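Local coordinates for protein glypican-1 (Homo sapiens, PDB 4YWT) that carries heparan sulfate chains at the cell surface, binding alpha-4(V) collagen through them and taking part in Schwann cell myelination, at residues A[41-46]-A[73-78]; A[66-71]-A[256-261]; A[82-87]-A[239-244]. The protein carries 3 engineered substitutions. All coordinates share one frame; numbering follows the deposited sequence.

Interaction 1 of 3, residues A[41-46]-A[73-78]; sequences KGFSLS and EENLAN
Phe43 and Asn75 bring an irregular loop against the side of a helix: the 41-46 chain, which follows helix 32-39, runs past an early turn of helix 70-129, and the CA atoms of these two residues lie 7.7 Å apart. The main meeting is a stack of a ring and an amide. The plane of the Asn75 carboxamide is turned only 12° from that of the Phe43 ring, and the two side chains reach past each other in opposite directions. Asn75 CB sits over the ring face, 3.6 Å from the Phe43 ring centroid, a CH-pi contact displaced somewhat toward the rim. The amide carbon follows it along one side of the ring, with Asn75 CG 3.4 Å from Phe43 CE1. Both CB atoms point toward the other segment, and both first torsions place CG anti to the carbonyl carbon (chi1 -58° in Phe43, -78° in Asn75), beside the backbone N. The fold here is the all-helical glypican core, in which 70-129 is the longest helix, and the contact lays the N-terminal loop along its flank. Asn75 ND2 is hydrogen-bonded to the hydroxyl of Tyr38, whose ring also meets that of Phe43, a bond that probably limits rotation of the amide on the phenyl face. At the next residue of the helix, the aliphatic part of Lys41 passes Leu76, with Lys41 CD 4.2 Å from Leu76 CD2. The lysine carries its amine onward to a hydrogen bond with the Tyr254 hydroxyl, and its backbone O accepts from Arg79 on the next turn of the helix.

Interaction 2 of 3, residues A[66-71]-A[256-261]; sequences TCCTSE and AHCLGV
Cys68 and Cys258 point their sulfurs at each other from a loop and a helix end, and the SG-SG bond of 2.0 Å closes a disulfide between them. The two cysteines adopt nearly the same first torsion, each SG anti to its own carbonyl carbon (chi1 -72° in Cys68, -71° in Cys258), and the bridge twists by a chi3 of -81°, close to the 90° magnitude that an unstrained disulfide prefers. Beside the bridge, Thr66 turns its hydroxyl toward the carbonyl of Cys258. Thr66 OG1 donates to Cys258 O at 2.8 Å, standing above the carbonyl plane, whereas Cys67 N reaches Cys258 O at 3.2 Å within that plane, on a lone pair. Two donors arriving in different directions thus grip this buried oxygen, which belongs to the last residue of the short helix 255-258. The threonine oxygen works twice: Thr66 OG1 also accepts from Cys68 N at 2.8 Å, an ST turn that ties the hydroxyl to the backbone of the very cysteine in the bridge. Cys67 sends its own sulfur to Cys31, so adjacent residues fasten this loop to two different parts of the chain. Past Cys258 the helix ends in a Schellman motif, with Gly260 at positive phi as the C-prime residue and Val261 N bonded to Ala256 O at 2.8 Å. Neighbouring half-cystines bonded to separate partners, beside a capped helix end, belong to the disulfide-rich end of the glypican fold, the cysteine-rich lobe.

Interaction 3 of 3, residues A[82-87]-A[239-244]; sequences AELETA and VPLGPE
Leu84 and Leu241 meet through their branched ends, the first from helix 70-129 and the second from the loop that leads into helix 243-253. Leu84 holds CG anti to the backbone N (chi1 176°), which swings its fork off the helix surface and toward the loop. Leu241 takes the other common form, CG anti to the carbonyl carbon (chi1 -64°), and pushes CD1 into the angle between two residues of the helix. There Leu241 CD1 lies 3.7 Å from Leu84 CD2, the two side chains crossing at a slant. The same methyl, Leu241 CD1, is also 3.7 Å from Glu85 CG. Glu85 reaches past the leucine in the opposite direction, presenting its CG methylene to it and carrying its carboxylate on to water. A water molecule donates to Glu85 OE2 at 2.6 Å and weakly accepts from Leu241 N at 3.0 Å, bridging helix and loop at the polar margin of the apolar patch. Leu84 continues onto Cys245 and Val249 of helix 243-253 and onto Met404 of helix 391-404. The arrangement is helix-to-loop packing in the all-helical glypican core, with Gly242 at the N-cap just before helix 243-253.

In the fold
All three contacts lie along the start of helix 70-129: interaction 2 through the loop just before it, interactions 1 and 3 through its early turns. Interaction 2, fully buried, is covalent and strongly polar; interactions 1 and 3 are partly buried and rest on stacking, on methyls and, in interaction 3, on a water bridge. Interactions 1 and 2 lie with centres about 11 Å apart and touch through Leu76, whose CD1 packs on both sulfurs of the bridge. A long, weak ion pair from Lys41 to Glu83 joins interaction 1 to interaction 3. Interactions 2 and 3 do not touch, yet the second segment of interaction 3 leads into helix 243-253, and that of interaction 2 ends the following helix, 255-258.

Interaction 1 of 3, residues A[41-46]-A[73-78]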
loop_
_atom_site.group_PDB
_atom_site.type_symbol
_atom_site.label_atom_id
_atom_site.label_comp_id
_atom_site.label_asym_id
_atom_site.label_seq_id
_atom_site.Cartn_x
_atom_site.Cartn_y
_atom_site.Cartn_z
ATOM N N LYS A 41 8.861 -19.543 -31.564
ATOM C CA LYS A 41 8.492 -19.589 -30.159
ATOM C C LYS A 41 9.178 -20.746 -29.436
ATOM O O LYS A 41 8.806 -21.097 -28.317
ATOM C CB LYS A 41 6.973 -19.695 -30.016
ATOM C CG LYS A 41 6.249 -18.381 -30.254
ATOM C CD LYS A 41 4.746 -18.541 -30.129
ATOM C CE LYS A 41 4.072 -17.199 -29.900
ATOM N NZ LYS A 41 4.491 -16.588 -28.605
ATOM N N GLY A 42 10.178 -21.337 -30.082
ATOM C CA GLY A 42 11.001 -22.351 -29.449
ATOM C C GLY A 42 10.426 -23.756 -29.461
ATOM O O GLY A 42 10.724 -24.560 -28.579
ATOM N N PHE A 43 9.606 -24.054 -30.462
ATOM C CA PHE A 43 9.039 -25.391 -30.605
ATOM C C PHE A 43 9.417 -25.986 -31.958
ATOM O O PHE A 43 9.791 -25.259 -32.878
ATOM C CB PHE A 43 7.520 -25.358 -30.447
ATOM C CG PHE A 43 7.054 -24.802 -29.133
ATOM C CD1 PHE A 43 7.281 -25.492 -27.953
ATOM C CD2 PHE A 43 6.370 -23.599 -29.079
ATOM C CE1 PHE A 43 6.849 -24.984 -26.742
ATOM C CE2 PHE A 43 5.933 -23.087 -27.873
ATOM C CZ PHE A 43 6.171 -23.781 -26.703
ATOM N N SER A 44 9.323 -27.309 -32.072
ATOM C CA SER A 44 9.727 -28.007 -33.290
ATOM C C SER A 44 8.881 -27.609 -34.494
ATOM O O SER A 44 7.652 -27.626 -34.435
ATOM C CB SER A 44 9.648 -29.523 -33.087
ATOM O OG SER A 44 10.679 -29.983 -32.233
ATOM N N LEU A 45 9.549 -27.255 -35.588
ATOM C CA LEU A 45 8.865 -26.945 -36.838
ATOM C C LEU A 45 8.285 -28.214 -37.452
ATOM O O LEU A 45 7.360 -28.161 -38.262
ATOM C CB LEU A 45 9.818 -26.269 -37.830
ATOM C CG LEU A 45 10.106 -24.773 -37.667
ATOM C CD1 LEU A 45 10.984 -24.499 -36.455
ATOM C CD2 LEU A 45 10.746 -24.217 -38.931
ATOM N N SER A 46 8.841 -29.354 -37.054
ATOM C CA SER A 46 8.401 -30.651 -37.555
ATOM C C SER A 46 6.994 -30.991 -37.076
ATOM O O SER A 46 6.274 -31.746 -37.730
ATOM C CB SER A 46 9.378 -31.746 -37.122
ATOM O OG SER A 46 9.460 -31.824 -35.709
ATOM N N GLU A 73 -0.988 -27.492 -29.732
ATOM C CA GLU A 73 -2.021 -26.891 -28.897
ATOM C C GLU A 73 -1.566 -26.802 -27.444
ATOM O O GLU A 73 -1.699 -25.754 -26.804
ATOM C CB GLU A 73 -3.324 -27.691 -28.996
ATOM C CG GLU A 73 -4.580 -26.877 -28.710
ATOM C CD GLU A 73 -5.806 -27.746 -28.498
ATOM O OE1 GLU A 73 -5.642 -28.932 -28.142
ATOM O OE2 GLU A 73 -6.934 -27.245 -28.691
ATOM N N GLU A 74 -1.022 -27.903 -26.933
ATOM C CA GLU A 74 -0.519 -27.945 -25.564
ATOM C C GLU A 74 0.604 -26.930 -25.348
ATOM O O GLU A 74 0.579 -26.156 -24.383
ATOM C CB GLU A 74 -0.029 -29.353 -25.217
ATOM C CG GLU A 74 -1.144 -30.374 -25.048
ATOM C CD GLU A 74 -0.620 -31.771 -24.770
ATOM O OE1 GLU A 74 0.585 -32.011 -24.989
ATOM O OE2 GLU A 74 -1.415 -32.628 -24.328
ATOM N N ASN A 75 1.580 -26.936 -26.253
ATOM C CA ASN A 75 2.707 -26.013 -26.181
ATOM C C ASN A 75 2.267 -24.551 -26.170
ATOM O O ASN A 75 2.732 -23.757 -25.348
ATOM C CB ASN A 75 3.666 -26.255 -27.348
ATOM C CG ASN A 75 4.554 -27.466 -27.133
ATOM O OD1 ASN A 75 4.894 -27.808 -26.000
ATOM N ND2 ASN A 75 4.939 -28.120 -28.223
ATOM N N LEU A 76 1.367 -24.202 -27.083
ATOM C CA LEU A 76 0.856 -22.839 -27.169
ATOM C C LEU A 76 0.051 -22.467 -25.925
ATOM O O LEU A 76 0.080 -21.317 -25.480
ATOM C CB LEU A 76 0.002 -22.667 -28.427
ATOM C CG LEU A 76 0.775 -22.670 -29.748
ATOM C CD1 LEU A 76 -0.179 -22.616 -30.931
ATOM C CD2 LEU A 76 1.759 -21.509 -29.796
ATOM N N ALA A 77 -0.662 -23.442 -25.368
ATOM C CA ALA A 77 -1.397 -23.232 -24.122
ATOM C C ALA A 77 -0.438 -22.864 -22.991
ATOM O O ALA A 77 -0.608 -21.833 -22.322
ATOM C CB ALA A 77 -2.197 -24.472 -23.761
ATOM N N ASN A 78 0.570 -23.713 -22.789
ATOM C CA ASN A 78 1.629 -23.450 -21.820
ATOM C C ASN A 78 2.237 -22.066 -22.014
ATOM O O ASN A 78 2.445 -21.318 -21.050
ATOM C CB ASN A 78 2.725 -24.514 -21.925
ATOM C CG ASN A 78 2.619 -25.574 -20.845
ATOM O OD1 ASN A 78 1.742 -26.436 -20.888
ATOM N ND2 ASN A 78 3.524 -25.519 -19.874
#

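Interaction 2 of 3, residues A[66-71]-A[256-261]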
loop_
_atom_site.group_PDB
_atom_site.type_symbol
_atom_site.label_atom_id
_atom_site.label_comp_id
_atom_site.label_asym_id
_atom_site.label_seq_id
_atom_site.Cartn_x
_atom_site.Cartn_y
_atom_site.Cartn_z
ATOM N N THR A 66 -7.629 -27.083 -38.772
ATOM C CA THR A 66 -6.591 -26.410 -38.005
ATOM C C THR A 66 -5.179 -26.722 -38.487
ATOM O O THR A 66 -4.935 -27.753 -39.112
ATOM C CB THR A 66 -6.684 -26.789 -36.513
ATOM O OG1 THR A 66 -5.580 -26.213 -35.802
ATOM C CG2 THR A 66 -6.650 -28.301 -36.349
ATOM N N CYS A 67 -4.257 -25.809 -38.198
ATOM C CA CYS A 67 -2.839 -26.025 -38.456
ATOM C C CYS A 67 -2.120 -26.538 -37.213
ATOM O O CYS A 67 -0.903 -26.708 -37.219
ATOM C CB CYS A 67 -2.179 -24.738 -38.949
ATOM S SG CYS A 67 -2.589 -24.314 -40.651
ATOM N N CYS A 68 -2.876 -26.765 -36.143
ATOM C CA CYS A 68 -2.291 -27.176 -34.871
ATOM C C CYS A 68 -2.496 -28.658 -34.574
ATOM O O CYS A 68 -3.582 -29.199 -34.779
ATOM C CB CYS A 68 -2.875 -26.343 -33.727
ATOM S SG CYS A 68 -2.313 -24.626 -33.680
ATOM N N THR A 69 -1.441 -29.306 -34.089
ATOM C CA THR A 69 -1.545 -30.670 -33.590
ATOM C C THR A 69 -1.718 -30.631 -32.076
ATOM O O THR A 69 -1.762 -29.553 -31.483
ATOM C CB THR A 69 -0.311 -31.519 -33.958
ATOM O OG1 THR A 69 0.853 -30.985 -33.316
ATOM C CG2 THR A 69 -0.102 -31.532 -35.466
ATOM N N SER A 70 -1.821 -31.802 -31.456
ATOM C CA SER A 70 -1.981 -31.893 -30.007
ATOM C C SER A 70 -0.799 -31.255 -29.282
ATOM O O SER A 70 -0.979 -30.439 -28.373
ATOM C CB SER A 70 -2.140 -33.353 -29.578
ATOM O OG SER A 70 -2.435 -33.451 -28.196
ATOM N N GLU A 71 0.407 -31.629 -29.700
ATOM C CA GLU A 71 1.631 -31.070 -29.141
ATOM C C GLU A 71 1.667 -29.556 -29.322
ATOM O O GLU A 71 2.063 -28.821 -28.414
ATOM C CB GLU A 71 2.859 -31.711 -29.792
ATOM C CG GLU A 71 3.024 -33.191 -29.478
ATOM C CD GLU A 71 3.983 -33.888 -30.427
ATOM O OE1 GLU A 71 4.912 -33.221 -30.929
ATOM O OE2 GLU A 71 3.812 -35.102 -30.666
ATOM N N ALA A 256 -6.714 -18.313 -32.483
ATOM C CA ALA A 256 -6.796 -17.570 -33.733
ATOM C C ALA A 256 -5.785 -18.141 -34.718
ATOM O O ALA A 256 -6.084 -18.335 -35.897
ATOM C CB ALA A 256 -6.543 -16.091 -33.497
ATOM N N HIS A 257 -4.587 -18.413 -34.215
ATOM C CA HIS A 257 -3.526 -19.007 -35.015
ATOM C C HIS A 257 -3.941 -20.385 -35.516
ATOM O O HIS A 257 -3.804 -20.694 -36.699
ATOM C CB HIS A 257 -2.228 -19.114 -34.207
ATOM C CG HIS A 257 -1.676 -17.795 -33.758
ATOM N ND1 HIS A 257 -2.466 -16.788 -33.247
ATOM C CD2 HIS A 257 -0.407 -17.322 -33.740
ATOM C CE1 HIS A 257 -1.708 -15.751 -32.936
ATOM N NE2 HIS A 257 -0.455 -16.049 -33.227
ATOM N N CYS A 258 -4.460 -21.202 -34.607
ATOM C CA CYS A 258 -4.823 -22.576 -34.931
ATOM C C CYS A 258 -5.980 -22.662 -35.923
ATOM O O CYS A 258 -6.030 -23.580 -36.737
ATOM C CB CYS A 258 -5.174 -23.344 -33.655
ATOM S SG CYS A 258 -3.756 -23.698 -32.592
ATOM N N LEU A 259 -6.904 -21.708 -35.862
ATOM C CA LEU A 259 -8.080 -21.748 -36.728
ATOM C C LEU A 259 -7.890 -20.958 -38.020
ATOM O O LEU A 259 -8.861 -20.622 -38.697
ATOM C CB LEU A 259 -9.312 -21.233 -35.982
ATOM C CG LEU A 259 -9.796 -22.089 -34.809
ATOM C CD1 LEU A 259 -11.217 -21.709 -34.425
ATOM C CD2 LEU A 259 -9.702 -23.574 -35.138
ATOM N N GLY A 260 -6.641 -20.661 -38.357
ATOM C CA GLY A 260 -6.328 -20.104 -39.659
ATOM C C GLY A 260 -6.254 -18.593 -39.772
ATOM O O GLY A 260 -6.215 -18.059 -40.881
ATOM N N VAL A 261 -6.230 -17.897 -38.640
ATOM C CA VAL A 261 -6.118 -16.440 -38.657
ATOM C C VAL A 261 -5.106 -15.924 -37.630
ATOM O O VAL A 261 -5.478 -15.266 -36.658
ATOM C CB VAL A 261 -7.492 -15.770 -38.413
ATOM C CG1 VAL A 261 -8.313 -15.761 -39.692
ATOM C CG2 VAL A 261 -8.254 -16.481 -37.300
#

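Interaction 3 of 3, residues A[82-87]-A[239-244]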
loop_
_atom_site.group_PDB
_atom_site.type_symbol
_atom_site.label_atom_id
_atom_site.label_comp_id
_atom_site.label_asym_id
_atom_site.label_seq_id
_atom_site.Cartn_x
_atom_site.Cartn_y
_atom_site.Cartn_z
ATOM N N ALA A 82 1.985 -19.000 -19.329
ATOM C CA ALA A 82 3.219 -18.442 -18.786
ATOM C C ALA A 82 3.312 -16.940 -19.047
ATOM O O ALA A 82 3.771 -16.175 -18.194
ATOM C CB ALA A 82 4.426 -19.156 -19.374
ATOM N N GLU A 83 2.864 -16.527 -20.229
ATOM C CA GLU A 83 2.887 -15.120 -20.614
ATOM C C GLU A 83 1.967 -14.284 -19.722
ATOM O O GLU A 83 2.364 -13.220 -19.224
ATOM C CB GLU A 83 2.501 -14.973 -22.089
ATOM C CG GLU A 83 3.590 -15.443 -23.050
ATOM C CD GLU A 83 3.085 -15.665 -24.465
ATOM O OE1 GLU A 83 1.855 -15.775 -24.656
ATOM O OE2 GLU A 83 3.922 -15.735 -25.389
ATOM N N LEU A 84 0.745 -14.771 -19.512
ATOM C CA LEU A 84 -0.184 -14.097 -18.606
ATOM C C LEU A 84 0.403 -13.994 -17.197
ATOM O O LEU A 84 0.305 -12.942 -16.548
ATOM C CB LEU A 84 -1.531 -14.823 -18.563
ATOM C CG LEU A 84 -2.545 -14.253 -17.566
ATOM C CD1 LEU A 84 -2.809 -12.780 -17.837
ATOM C CD2 LEU A 84 -3.843 -15.039 -17.601
ATOM N N GLU A 85 1.017 -15.083 -16.734
ATOM C CA GLU A 85 1.694 -15.076 -15.437
ATOM C C GLU A 85 2.751 -13.974 -15.358
ATOM O O GLU A 85 2.802 -13.208 -14.385
ATOM C CB GLU A 85 2.343 -16.433 -15.158
ATOM C CG GLU A 85 1.395 -17.474 -14.586
ATOM C CD GLU A 85 2.120 -18.714 -14.101
ATOM O OE1 GLU A 85 3.318 -18.869 -14.424
ATOM O OE2 GLU A 85 1.498 -19.529 -13.388
ATOM N N THR A 86 3.586 -13.898 -16.392
ATOM C CA THR A 86 4.649 -12.902 -16.459
ATOM C C THR A 86 4.090 -11.485 -16.392
ATOM O O THR A 86 4.572 -10.655 -15.612
ATOM C CB THR A 86 5.486 -13.063 -17.746
ATOM O OG1 THR A 86 6.248 -14.273 -17.674
ATOM C CG2 THR A 86 6.438 -11.889 -17.918
ATOM N N ALA A 87 3.070 -11.214 -17.204
ATOM C CA ALA A 87 2.429 -9.900 -17.197
ATOM C C ALA A 87 1.915 -9.542 -15.799
ATOM O O ALA A 87 2.242 -8.474 -15.241
ATOM C CB ALA A 87 1.293 -9.862 -18.204
ATOM N N VAL A 239 -0.949 -16.125 -5.900
ATOM C CA VAL A 239 -2.145 -16.894 -6.234
ATOM C C VAL A 239 -2.075 -17.385 -7.678
ATOM O O VAL A 239 -2.017 -16.584 -8.611
ATOM C CB VAL A 239 -3.431 -16.071 -6.035
ATOM C CG1 VAL A 239 -4.646 -16.879 -6.466
ATOM C CG2 VAL A 239 -3.564 -15.641 -4.582
ATOM N N PRO A 240 -2.076 -18.714 -7.863
ATOM C CA PRO A 240 -1.909 -19.334 -9.181
ATOM C C PRO A 240 -3.145 -19.221 -10.067
ATOM O O PRO A 240 -4.266 -19.160 -9.562
ATOM C CB PRO A 240 -1.627 -20.797 -8.838
ATOM C CG PRO A 240 -2.365 -21.015 -7.565
ATOM C CD PRO A 240 -2.249 -19.721 -6.800
ATOM N N LEU A 241 -2.929 -19.191 -11.379
ATOM C CA LEU A 241 -4.022 -19.211 -12.342
ATOM C C LEU A 241 -4.599 -20.619 -12.450
ATOM O O LEU A 241 -3.864 -21.604 -12.394
ATOM C CB LEU A 241 -3.544 -18.725 -13.712
ATOM C CG LEU A 241 -3.070 -17.273 -13.795
ATOM C CD1 LEU A 241 -2.212 -17.061 -15.032
ATOM C CD2 LEU A 241 -4.257 -16.324 -13.796
ATOM N N GLY A 242 -5.916 -20.710 -12.605
ATOM C CA GLY A 242 -6.582 -21.997 -12.682
ATOM C C GLY A 242 -6.517 -22.632 -14.058
ATOM O O GLY A 242 -6.100 -21.991 -15.022
ATOM N N PRO A 243 -6.927 -23.906 -14.155
ATOM C CA PRO A 243 -6.978 -24.644 -15.423
ATOM C C PRO A 243 -7.981 -24.025 -16.391
ATOM O O PRO A 243 -7.706 -23.912 -17.590
ATOM C CB PRO A 243 -7.424 -26.049 -14.998
ATOM C CG PRO A 243 -7.116 -26.131 -13.536
ATOM C CD PRO A 243 -7.326 -24.747 -13.014
ATOM N N GLU A 244 -9.135 -23.635 -15.859
ATOM C CA GLU A 244 -10.168 -22.956 -16.631
ATOM C C GLU A 244 -9.607 -21.690 -17.266
ATOM O O GLU A 244 -9.801 -21.432 -18.457
ATOM C CB GLU A 244 -11.360 -22.617 -15.735
ATOM C CG GLU A 244 -12.075 -23.834 -15.175
ATOM C CD GLU A 244 -12.617 -24.737 -16.263
ATOM O OE1 GLU A 244 -13.145 -24.205 -17.262
ATOM O OE2 GLU A 244 -12.509 -25.974 -16.124
HETATM O O HOH W 1 -0.530 -20.753 -12.320
#